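Local coordinates for protein multicopper oxidase (Arthrobacter sp. FB24, PDB 3GDC) that probably oxidises phenolic or similar substrates with a set of bound copper ions, passing the electrons to dioxygen, as laccases of the multicopper oxidase family do, at residues R18-G23 with E164-M169; R35-V40 with D74-H79; L68-G73 with F121-F126. One frame throughout, in Å; residues are numbered along the deposited sequence.

Contact 1 of 3, residues R18-G23 with E164-M169; sequences RDFDRG and EMVMVM
With its CG anti to the carbonyl carbon (chi1 -65°), Phe20 sends its ring out to the strand 164-169, while the CG of Met165 sits between its own N and carbonyl carbon (chi1 48°) and the chain bends at its last torsion to bring CE beside Arg18. The ring meets backbone more than side chain: Phe20 CE2 lies 3.5 Å from Glu164 O and Phe20 CZ 3.6 Å from Met165 C, both near the plane of the ring and at its edge. The polarised C-H bonds of an aromatic edge suit a carbonyl oxygen. Beyond the carbonyl, Phe20 CZ reaches Glu164 CG at 4.1 Å and Val166 CB at 4.2 Å, so a flat, rigid residue spans three successive positions of the strand.

Arg18 runs alongside Met165, pointing the same way; its NH2 comes to 3.5 Å from Met165 CE, a van der Waals contact between the methyl and the guanidinium itself, which the methyl meets obliquely, and its CG is 3.9 Å from Glu164 O. The charge is paired with Asp163, next to the strand segment, and the carboxylate of Glu164 turns to His208. Were Arg18 replaced by an alanine, Asp163 would probably lose its salt-bridge mate and the methyl of Met165 its cover. No hydrogen bond joins the two segments directly, although Val166 bonds through its backbone to Leu17. The ring edge of Phe20 and the chain of Arg18 thus join the start of strand 20-27, in the N-terminal sheet, to strand 163-172 of another sheet, a packing of one beta domain on the next that fits a two-domain, cupredoxin-type multicopper oxidase.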
loop_
_atom_site.group_PDB
_atom_site.type_symbol
_atom_site.label_atom_id
_atom_site.label_comp_id
_atom_site.label_asym_id
_atom_site.label_seq_id
_atom_site.Cartn_x
_atom_site.Cartn_y
_atom_site.Cartn_z
ATOM N N ARG A 18 24.343 -11.032 -3.562
ATOM C CA ARG A 18 25.442 -10.328 -2.907
ATOM C C ARG A 18 26.428 -9.640 -3.860
ATOM O O ARG A 18 27.474 -9.152 -3.430
ATOM C CB ARG A 18 26.173 -11.275 -1.958
ATOM C CG ARG A 18 25.330 -11.718 -0.771
ATOM C CD ARG A 18 26.148 -12.602 0.155
ATOM N NE ARG A 18 25.394 -13.024 1.336
ATOM C CZ ARG A 18 24.715 -14.162 1.437
ATOM N NH1 ARG A 18 24.681 -15.019 0.427
ATOM N NH2 ARG A 18 24.073 -14.442 2.566
ATOM N N ASP A 19 26.067 -9.564 -5.138
ATOM C CA ASP A 19 26.931 -8.957 -6.159
ATOM C C ASP A 19 26.640 -7.451 -6.316
ATOM O O ASP A 19 25.802 -7.054 -7.119
ATOM C CB ASP A 19 26.753 -9.704 -7.493
ATOM C CG ASP A 19 27.702 -9.218 -8.590
ATOM O OD1 ASP A 19 28.506 -8.294 -8.347
ATOM O OD2 ASP A 19 27.640 -9.785 -9.703
ATOM N N PHE A 20 27.354 -6.627 -5.556
ATOM C CA PHE A 20 27.276 -5.176 -5.693
ATOM C C PHE A 20 28.387 -4.716 -6.634
ATOM O O PHE A 20 29.583 -4.847 -6.330
ATOM C CB PHE A 20 27.364 -4.496 -4.324
ATOM C CG PHE A 20 26.194 -4.814 -3.430
ATOM C CD1 PHE A 20 25.046 -4.034 -3.471
ATOM C CD2 PHE A 20 26.230 -5.923 -2.587
ATOM C CE1 PHE A 20 23.951 -4.335 -2.660
ATOM C CE2 PHE A 20 25.141 -6.242 -1.779
ATOM C CZ PHE A 20 24.001 -5.446 -1.814
ATOM N N ASP A 21 27.974 -4.237 -7.799
ATOM C CA ASP A 21 28.906 -3.849 -8.839
ATOM C C ASP A 21 29.388 -2.413 -8.600
ATOM O O ASP A 21 28.673 -1.435 -8.845
ATOM C CB ASP A 21 28.272 -4.026 -10.226
ATOM C CG ASP A 21 29.301 -3.959 -11.357
ATOM O OD1 ASP A 21 30.330 -3.266 -11.205
ATOM O OD2 ASP A 21 29.076 -4.607 -12.404
ATOM N N ARG A 22 30.613 -2.307 -8.099
ATOM C CA ARG A 22 31.200 -1.010 -7.754
ATOM C C ARG A 22 31.838 -0.295 -8.951
ATOM O O ARG A 22 32.319 0.831 -8.822
ATOM C CB ARG A 22 32.178 -1.171 -6.593
ATOM C CG ARG A 22 31.468 -1.573 -5.295
ATOM C CD ARG A 22 32.427 -1.926 -4.176
ATOM N NE ARG A 22 31.691 -2.282 -2.959
ATOM C CZ ARG A 22 31.029 -3.425 -2.766
ATOM N NH1 ARG A 22 30.993 -4.375 -3.707
ATOM N NH2 ARG A 22 30.395 -3.621 -1.614
ATOM N N GLY A 23 31.811 -0.941 -10.111
ATOM C CA GLY A 23 32.282 -0.326 -11.353
ATOM C C GLY A 23 33.791 -0.190 -11.404
ATOM O O GLY A 23 34.516 -0.833 -10.635
ATOM N N GLU A 164 25.272 -7.797 3.790
ATOM C CA GLU A 164 24.423 -6.926 2.981
ATOM C C GLU A 164 24.034 -7.636 1.699
ATOM O O GLU A 164 24.854 -8.321 1.065
ATOM C CB GLU A 164 25.140 -5.614 2.666
ATOM C CG GLU A 164 24.231 -4.474 2.180
ATOM C CD GLU A 164 24.888 -3.119 2.367
ATOM O OE1 GLU A 164 26.023 -3.098 2.897
ATOM O OE2 GLU A 164 24.288 -2.081 2.005
ATOM N N MET A 165 22.774 -7.489 1.321
ATOM C CA MET A 165 22.257 -8.194 0.155
ATOM C C MET A 165 21.194 -7.385 -0.585
ATOM O O MET A 165 20.681 -6.382 -0.066
ATOM C CB MET A 165 21.720 -9.577 0.545
ATOM C CG MET A 165 20.814 -9.580 1.736
ATOM S SD MET A 165 20.357 -11.258 2.249
ATOM C CE MET A 165 21.833 -11.791 3.071
ATOM N N VAL A 166 20.904 -7.823 -1.808
ATOM C CA VAL A 166 19.891 -7.208 -2.658
ATOM C C VAL A 166 18.876 -8.258 -3.113
ATOM O O VAL A 166 19.233 -9.373 -3.503
ATOM C CB VAL A 166 20.504 -6.416 -3.878
ATOM C CG1 VAL A 166 21.389 -7.294 -4.760
ATOM C CG2 VAL A 166 19.414 -5.728 -4.701
ATOM N N MET A 167 17.606 -7.877 -3.042
ATOM C CA MET A 167 16.504 -8.737 -3.459
ATOM C C MET A 167 15.563 -7.979 -4.385
ATOM O O MET A 167 14.881 -7.030 -3.959
ATOM C CB MET A 167 15.736 -9.242 -2.232
ATOM C CG MET A 167 16.546 -10.211 -1.392
ATOM S SD MET A 167 15.523 -10.974 -0.125
ATOM C CE MET A 167 16.685 -12.211 0.494
ATOM N N VAL A 168 15.522 -8.403 -5.643
ATOM C CA VAL A 168 14.632 -7.798 -6.626
ATOM C C VAL A 168 13.460 -8.757 -6.882
ATOM O O VAL A 168 13.655 -9.908 -7.306
ATOM C CB VAL A 168 15.352 -7.457 -7.950
ATOM C CG1 VAL A 168 14.381 -6.800 -8.926
ATOM C CG2 VAL A 168 16.587 -6.552 -7.698
ATOM N N MET A 169 12.256 -8.279 -6.586
ATOM C CA MET A 169 11.038 -9.074 -6.737
ATOM C C MET A 169 10.441 -8.795 -8.103
ATOM O O MET A 169 10.159 -7.636 -8.437
ATOM C CB MET A 169 10.013 -8.712 -5.647
ATOM C CG MET A 169 10.498 -8.869 -4.224
ATOM S SD MET A 169 9.224 -8.426 -3.016
ATOM C CE MET A 169 9.089 -6.645 -3.294
#

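Contact 2 of 3, residues R35-V40 with D74-H79; sequences REWDIV and DALRIH
Trp37, Leu76, Ile78 and Ile39 form the apolar centre, on the side of the sheet where Leu68 also packs. Leu76 CD2 meets the edge of the indole, 4.0 Å from Trp37 CH2, and the same methyl also touches the CB of Arg35. Ile78 packs beside the same ring and puts its CG2 3.7 Å from Ile39 CD1; branched and aromatic residues suit this buried layer. The indole nitrogen is satisfied by the carbonyl of Asp21.

Beneath this layer the strands run parallel, with Trp37 beside Ile78, and five backbone hydrogen bonds join them. The backbone N-H and C=O of both Trp37 and His79 are used: Trp37 N gives to Arg77 O, His79 N to Trp37 O, and Ile39 N to His79 O from above the carbonyl plane.

The other side of the sheet is polar. His79 NE2 donates to Glu36 OE1 at 2.8 Å, in the ring plane but on the anti side of the carboxylate, and ND1 is held by Thr118, so both ring nitrogens are engaged and the flip of the imidazole is fixed. Glu36 lies alongside Arg77, whose NH1 is 4.0 Å from Glu36 OE1, too far for a salt bridge.

Back on the Trp37 side, Arg35 grips one oxygen of Asp74, just ahead of strand 75-82: NE and NH2 lie 2.9 Å and 3.0 Å from Asp74 OD2, approaching from the same face of the carboxylate, and chi3 of -64° bends the chain to turn the guanidinium there. Its NH1 donates to Arg22 O. Arg71 N also donates to OD2, and a water 2.7 Å from Asp74 OD1 serves the other oxygen. Three donors on OD2 would probably stabilise the ionised carboxylate, and in turn the positive charge of the buried Arg35.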
loop_
_atom_site.group_PDB
_atom_site.type_symbol
_atom_site.label_atom_id
_atom_site.label_comp_id
_atom_site.label_asym_id
_atom_site.label_seq_id
_atom_site.Cartn_x
_atom_site.Cartn_y
_atom_site.Cartn_z
ATOM N N ARG A 35 33.013 6.962 -11.211
ATOM C CA ARG A 35 32.691 5.542 -11.199
ATOM C C ARG A 35 31.961 5.202 -12.493
ATOM O O ARG A 35 31.004 5.885 -12.853
ATOM C CB ARG A 35 31.818 5.246 -9.973
ATOM C CG ARG A 35 31.688 3.802 -9.612
ATOM C CD ARG A 35 30.823 3.644 -8.352
ATOM N NE ARG A 35 31.418 4.248 -7.160
ATOM C CZ ARG A 35 32.320 3.662 -6.372
ATOM N NH1 ARG A 35 32.748 2.432 -6.622
ATOM N NH2 ARG A 35 32.789 4.314 -5.311
ATOM N N GLU A 36 32.413 4.166 -13.191
ATOM C CA GLU A 36 31.890 3.848 -14.531
ATOM C C GLU A 36 31.528 2.385 -14.738
ATOM O O GLU A 36 32.185 1.483 -14.225
ATOM C CB GLU A 36 32.883 4.259 -15.622
ATOM C CG GLU A 36 33.422 5.659 -15.454
ATOM C CD GLU A 36 34.441 5.996 -16.503
ATOM O OE1 GLU A 36 34.061 6.056 -17.690
ATOM O OE2 GLU A 36 35.618 6.202 -16.134
ATOM N N TRP A 37 30.490 2.154 -15.536
ATOM C CA TRP A 37 30.085 0.798 -15.865
ATOM C C TRP A 37 29.784 0.696 -17.342
ATOM O O TRP A 37 29.350 1.672 -17.959
ATOM C CB TRP A 37 28.803 0.419 -15.123
ATOM C CG TRP A 37 28.856 0.406 -13.634
ATOM C CD1 TRP A 37 29.111 -0.667 -12.840
ATOM C CD2 TRP A 37 28.582 1.506 -12.753
ATOM N NE1 TRP A 37 29.031 -0.305 -11.519
ATOM C CE2 TRP A 37 28.705 1.021 -11.434
ATOM C CE3 TRP A 37 28.254 2.855 -12.950
ATOM C CZ2 TRP A 37 28.507 1.833 -10.314
ATOM C CZ3 TRP A 37 28.055 3.667 -11.837
ATOM C CH2 TRP A 37 28.176 3.147 -10.533
ATOM N N ASP A 38 29.981 -0.493 -17.898
ATOM C CA ASP A 38 29.489 -0.804 -19.236
ATOM C C ASP A 38 28.273 -1.706 -19.105
ATOM O O ASP A 38 28.350 -2.770 -18.477
ATOM C CB ASP A 38 30.546 -1.540 -20.063
ATOM C CG ASP A 38 31.845 -0.786 -20.145
ATOM O OD1 ASP A 38 31.799 0.443 -20.326
ATOM O OD2 ASP A 38 32.908 -1.428 -20.022
ATOM N N ILE A 39 27.163 -1.283 -19.697
ATOM C CA ILE A 39 25.913 -2.038 -19.635
ATOM C C ILE A 39 25.444 -2.248 -21.068
ATOM O O ILE A 39 25.378 -1.295 -21.861
ATOM C CB ILE A 39 24.840 -1.288 -18.784
ATOM C CG1 ILE A 39 25.296 -1.176 -17.313
ATOM C CG2 ILE A 39 23.471 -1.973 -18.892
ATOM C CD1 ILE A 39 24.254 -0.593 -16.332
ATOM N N VAL A 40 25.114 -3.493 -21.401
ATOM C CA VAL A 40 24.663 -3.841 -22.747
ATOM C C VAL A 40 23.284 -4.492 -22.683
ATOM O O VAL A 40 23.085 -5.430 -21.903
ATOM C CB VAL A 40 25.650 -4.818 -23.442
ATOM C CG1 VAL A 40 25.178 -5.144 -24.861
ATOM C CG2 VAL A 40 27.080 -4.245 -23.479
ATOM N N ASP A 74 29.442 10.636 -5.737
ATOM C CA ASP A 74 30.294 10.135 -6.829
ATOM C C ASP A 74 29.781 10.648 -8.167
ATOM O O ASP A 74 28.574 10.860 -8.340
ATOM C CB ASP A 74 30.311 8.591 -6.905
ATOM C CG ASP A 74 31.096 7.917 -5.780
ATOM O OD1 ASP A 74 31.815 8.575 -4.981
ATOM O OD2 ASP A 74 30.981 6.672 -5.696
ATOM N N ALA A 75 30.700 10.857 -9.112
ATOM C CA ALA A 75 30.330 11.164 -10.481
ATOM C C ALA A 75 30.171 9.830 -11.202
ATOM O O ALA A 75 31.073 8.988 -11.161
ATOM C CB ALA A 75 31.407 12.023 -11.153
ATOM N N LEU A 76 29.022 9.635 -11.846
ATOM C CA LEU A 76 28.703 8.343 -12.476
ATOM C C LEU A 76 28.629 8.424 -13.991
ATOM O O LEU A 76 28.136 9.411 -14.549
ATOM C CB LEU A 76 27.375 7.774 -11.932
ATOM C CG LEU A 76 27.166 7.706 -10.413
ATOM C CD1 LEU A 76 25.853 6.986 -10.087
ATOM C CD2 LEU A 76 28.327 7.022 -9.707
ATOM N N ARG A 77 29.115 7.371 -14.640
ATOM C CA ARG A 77 28.983 7.197 -16.083
ATOM C C ARG A 77 28.546 5.770 -16.372
ATOM O O ARG A 77 29.228 4.808 -15.987
ATOM C CB ARG A 77 30.306 7.482 -16.804
ATOM C CG ARG A 77 30.731 8.936 -16.764
ATOM C CD ARG A 77 31.985 9.150 -17.594
ATOM N NE ARG A 77 32.517 10.493 -17.382
ATOM C CZ ARG A 77 33.751 10.874 -17.697
ATOM N NH1 ARG A 77 34.608 10.013 -18.238
ATOM N NH2 ARG A 77 34.131 12.120 -17.460
ATOM N N ILE A 78 27.405 5.636 -17.040
ATOM C CA ILE A 78 26.941 4.337 -17.503
ATOM C C ILE A 78 27.005 4.311 -19.013
ATOM O O ILE A 78 26.252 5.019 -19.676
ATOM C CB ILE A 78 25.497 4.048 -17.038
ATOM C CG1 ILE A 78 25.415 4.046 -15.502
ATOM C CG2 ILE A 78 24.982 2.755 -17.656
ATOM C CD1 ILE A 78 25.977 2.838 -14.865
ATOM N N HIS A 79 27.918 3.502 -19.540
ATOM C CA HIS A 79 28.131 3.381 -20.982
ATOM C C HIS A 79 27.216 2.294 -21.502
ATOM O O HIS A 79 27.515 1.100 -21.385
ATOM C CB HIS A 79 29.595 3.029 -21.280
ATOM C CG HIS A 79 30.571 3.966 -20.643
ATOM N ND1 HIS A 79 30.819 5.226 -21.142
ATOM C CD2 HIS A 79 31.339 3.841 -19.534
ATOM C CE1 HIS A 79 31.697 5.840 -20.367
ATOM N NE2 HIS A 79 32.027 5.022 -19.383
HETATM O O HOH W 1 33.668 7.105 -3.697
#

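Contact 3 of 3, residues L68-G73 with F121-F126; sequences LWAREG and FDATPF
In the N-terminal beta domain of this multicopper oxidase, Ala123 is the centre of an inverse gamma turn just past strand 116-122, and the turn meets the end of strand 67-71. One direct hydrogen bond ties them: Gly73 N gives to Ala123 O at 2.9 Å, nearly straight at 175°, with the donor tilted 18° from the carbonyl plane. The same oxygen has a CA-H contact with Glu72 CA. Gly73 takes a positive phi at which a CB would press on the preceding carbonyl, which explains the residue type. Against another carbonyl oxygen, Arg71 O, the methyl Ala123 CB lies at 3.5 Å.

Apolar packing is small in scale: Ala123 CB rests 3.9 Å from Ala70 CB, where methyl groups fit the close approach of the two backbones. Leu76 and Val152 add to the cover of Ala123. Pro125, after a cis peptide, packs on Phe227 of a second subunit.

The polar edge belongs to Glu72, whose extended chain crosses Phe126 with carboxylate and ring planes 57° apart. Its OE1, 3.7 Å from Phe126 CD2, takes its hydrogen bond from Lys155 N. A water links the two residues, donating to Glu72 OE2 at 2.6 Å and accepting from Phe126 N at 2.9 Å.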
loop_
_atom_site.group_PDB
_atom_site.type_symbol
_atom_site.label_atom_id
_atom_site.label_comp_id
_atom_site.label_asym_id
_atom_site.label_seq_id
_atom_site.Cartn_x
_atom_site.Cartn_y
_atom_site.Cartn_z
ATOM N N LEU A 68 24.051 -1.820 -9.385
ATOM C CA LEU A 68 25.071 -0.768 -9.367
ATOM C C LEU A 68 25.202 -0.199 -7.963
ATOM O O LEU A 68 24.195 0.054 -7.289
ATOM C CB LEU A 68 24.735 0.334 -10.388
ATOM C CG LEU A 68 24.372 -0.103 -11.814
ATOM C CD1 LEU A 68 24.090 1.127 -12.655
ATOM C CD2 LEU A 68 25.429 -0.978 -12.494
ATOM N N TRP A 69 26.441 -0.017 -7.512
ATOM C CA TRP A 69 26.712 0.505 -6.174
ATOM C C TRP A 69 27.608 1.741 -6.287
ATOM O O TRP A 69 28.616 1.715 -6.986
ATOM C CB TRP A 69 27.404 -0.568 -5.324
ATOM C CG TRP A 69 27.617 -0.168 -3.888
ATOM C CD1 TRP A 69 26.810 -0.470 -2.824
ATOM C CD2 TRP A 69 28.685 0.635 -3.365
ATOM N NE1 TRP A 69 27.322 0.079 -1.666
ATOM C CE2 TRP A 69 28.470 0.767 -1.973
ATOM C CE3 TRP A 69 29.816 1.244 -3.937
ATOM C CZ2 TRP A 69 29.340 1.489 -1.142
ATOM C CZ3 TRP A 69 30.676 1.965 -3.111
ATOM C CH2 TRP A 69 30.432 2.081 -1.730
ATOM N N ALA A 70 27.224 2.816 -5.615
ATOM C CA ALA A 70 28.048 4.029 -5.575
ATOM C C ALA A 70 27.997 4.655 -4.195
ATOM O O ALA A 70 27.149 4.302 -3.374
ATOM C CB ALA A 70 27.581 5.010 -6.622
ATOM N N ARG A 71 28.920 5.578 -3.925
ATOM C CA ARG A 71 28.846 6.376 -2.719
ATOM C C ARG A 71 28.278 7.758 -3.036
ATOM O O ARG A 71 28.576 8.337 -4.083
ATOM C CB ARG A 71 30.231 6.496 -2.099
ATOM C CG ARG A 71 30.230 6.921 -0.657
ATOM C CD ARG A 71 31.389 7.856 -0.460
ATOM N NE ARG A 71 32.079 7.648 0.806
ATOM C CZ ARG A 71 33.243 8.216 1.108
ATOM N NH1 ARG A 71 33.833 9.022 0.233
ATOM N NH2 ARG A 71 33.817 7.973 2.279
ATOM N N GLU A 72 27.465 8.275 -2.119
ATOM C CA GLU A 72 26.817 9.572 -2.263
ATOM C C GLU A 72 27.812 10.620 -2.769
ATOM O O GLU A 72 28.893 10.782 -2.209
ATOM C CB GLU A 72 26.225 10.013 -0.926
ATOM C CG GLU A 72 25.432 11.299 -0.983
ATOM C CD GLU A 72 24.984 11.789 0.391
ATOM O OE1 GLU A 72 25.347 11.187 1.434
ATOM O OE2 GLU A 72 24.262 12.801 0.426
ATOM N N GLY A 73 27.445 11.294 -3.851
ATOM C CA GLY A 73 28.284 12.349 -4.418
ATOM C C GLY A 73 29.246 11.948 -5.520
ATOM O O GLY A 73 29.813 12.832 -6.178
ATOM N N PHE A 121 25.523 11.334 -14.410
ATOM C CA PHE A 121 24.893 12.049 -13.309
ATOM C C PHE A 121 25.687 11.804 -12.033
ATOM O O PHE A 121 26.598 10.976 -12.000
ATOM C CB PHE A 121 23.414 11.639 -13.122
ATOM C CG PHE A 121 23.166 10.161 -13.278
ATOM C CD1 PHE A 121 23.495 9.269 -12.260
ATOM C CD2 PHE A 121 22.606 9.667 -14.442
ATOM C CE1 PHE A 121 23.263 7.898 -12.410
ATOM C CE2 PHE A 121 22.385 8.296 -14.602
ATOM C CZ PHE A 121 22.718 7.419 -13.579
ATOM N N ASP A 122 25.345 12.533 -10.980
ATOM C CA ASP A 122 25.957 12.309 -9.683
ATOM C C ASP A 122 25.134 11.297 -8.888
ATOM O O ASP A 122 23.942 11.143 -9.135
ATOM C CB ASP A 122 26.103 13.622 -8.928
ATOM C CG ASP A 122 27.144 14.545 -9.564
ATOM O OD1 ASP A 122 28.093 14.033 -10.193
ATOM O OD2 ASP A 122 27.011 15.778 -9.429
ATOM N N ALA A 123 25.780 10.591 -7.968
ATOM C CA ALA A 123 25.086 9.608 -7.126
ATOM C C ALA A 123 24.325 10.359 -6.030
ATOM O O ALA A 123 24.868 10.648 -4.957
ATOM C CB ALA A 123 26.077 8.605 -6.532
ATOM N N THR A 124 23.078 10.716 -6.331
ATOM C CA THR A 124 22.241 11.485 -5.410
ATOM C C THR A 124 20.764 11.181 -5.652
ATOM O O THR A 124 20.380 10.918 -6.791
ATOM C CB THR A 124 22.387 13.011 -5.619
ATOM O OG1 THR A 124 23.651 13.315 -6.213
ATOM C CG2 THR A 124 22.252 13.726 -4.294
ATOM N N PRO A 125 19.933 11.199 -4.589
ATOM C CA PRO A 125 20.288 11.266 -3.172
ATOM C C PRO A 125 20.769 9.904 -2.715
ATOM O O PRO A 125 20.627 8.926 -3.458
ATOM C CB PRO A 125 18.952 11.608 -2.498
ATOM C CG PRO A 125 17.935 10.963 -3.396
ATOM C CD PRO A 125 18.472 11.174 -4.781
ATOM N N PHE A 126 21.343 9.827 -1.522
ATOM C CA PHE A 126 21.636 8.516 -0.970
ATOM C C PHE A 126 20.335 7.737 -0.781
ATOM O O PHE A 126 19.265 8.323 -0.562
ATOM C CB PHE A 126 22.503 8.582 0.296
ATOM C CG PHE A 126 21.766 8.911 1.574
ATOM C CD1 PHE A 126 21.052 7.928 2.266
ATOM C CD2 PHE A 126 21.848 10.188 2.130
ATOM C CE1 PHE A 126 20.406 8.227 3.470
ATOM C CE2 PHE A 126 21.197 10.495 3.337
ATOM C CZ PHE A 126 20.483 9.513 4.004
HETATM O O HOH W 2 21.880 12.553 -0.623
#

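In the fold
From the N terminus, the chain passes 18-23 and turns into strand 33-49, whose 35-40 part waits for 74-79 to close contact 2. Segment 68-73 comes just before that closure and finds 121-126 only later, so contacts 2 and 3 cross along the chain. Both are nested within the long loop that contact 1 closes at 164-169. Strand 20-27 lies between strands 33-49 and 67-71 in one sheet: Asp21 O bonds to both Trp37 NE1 and Trp69 N, linking contact 1 to its neighbours. Backbone bonds of Asp74 and Leu76 to Ala123 and Phe121 join contacts 2 and 3, while contact 1 alone reaches the sheet containing strand 163-172.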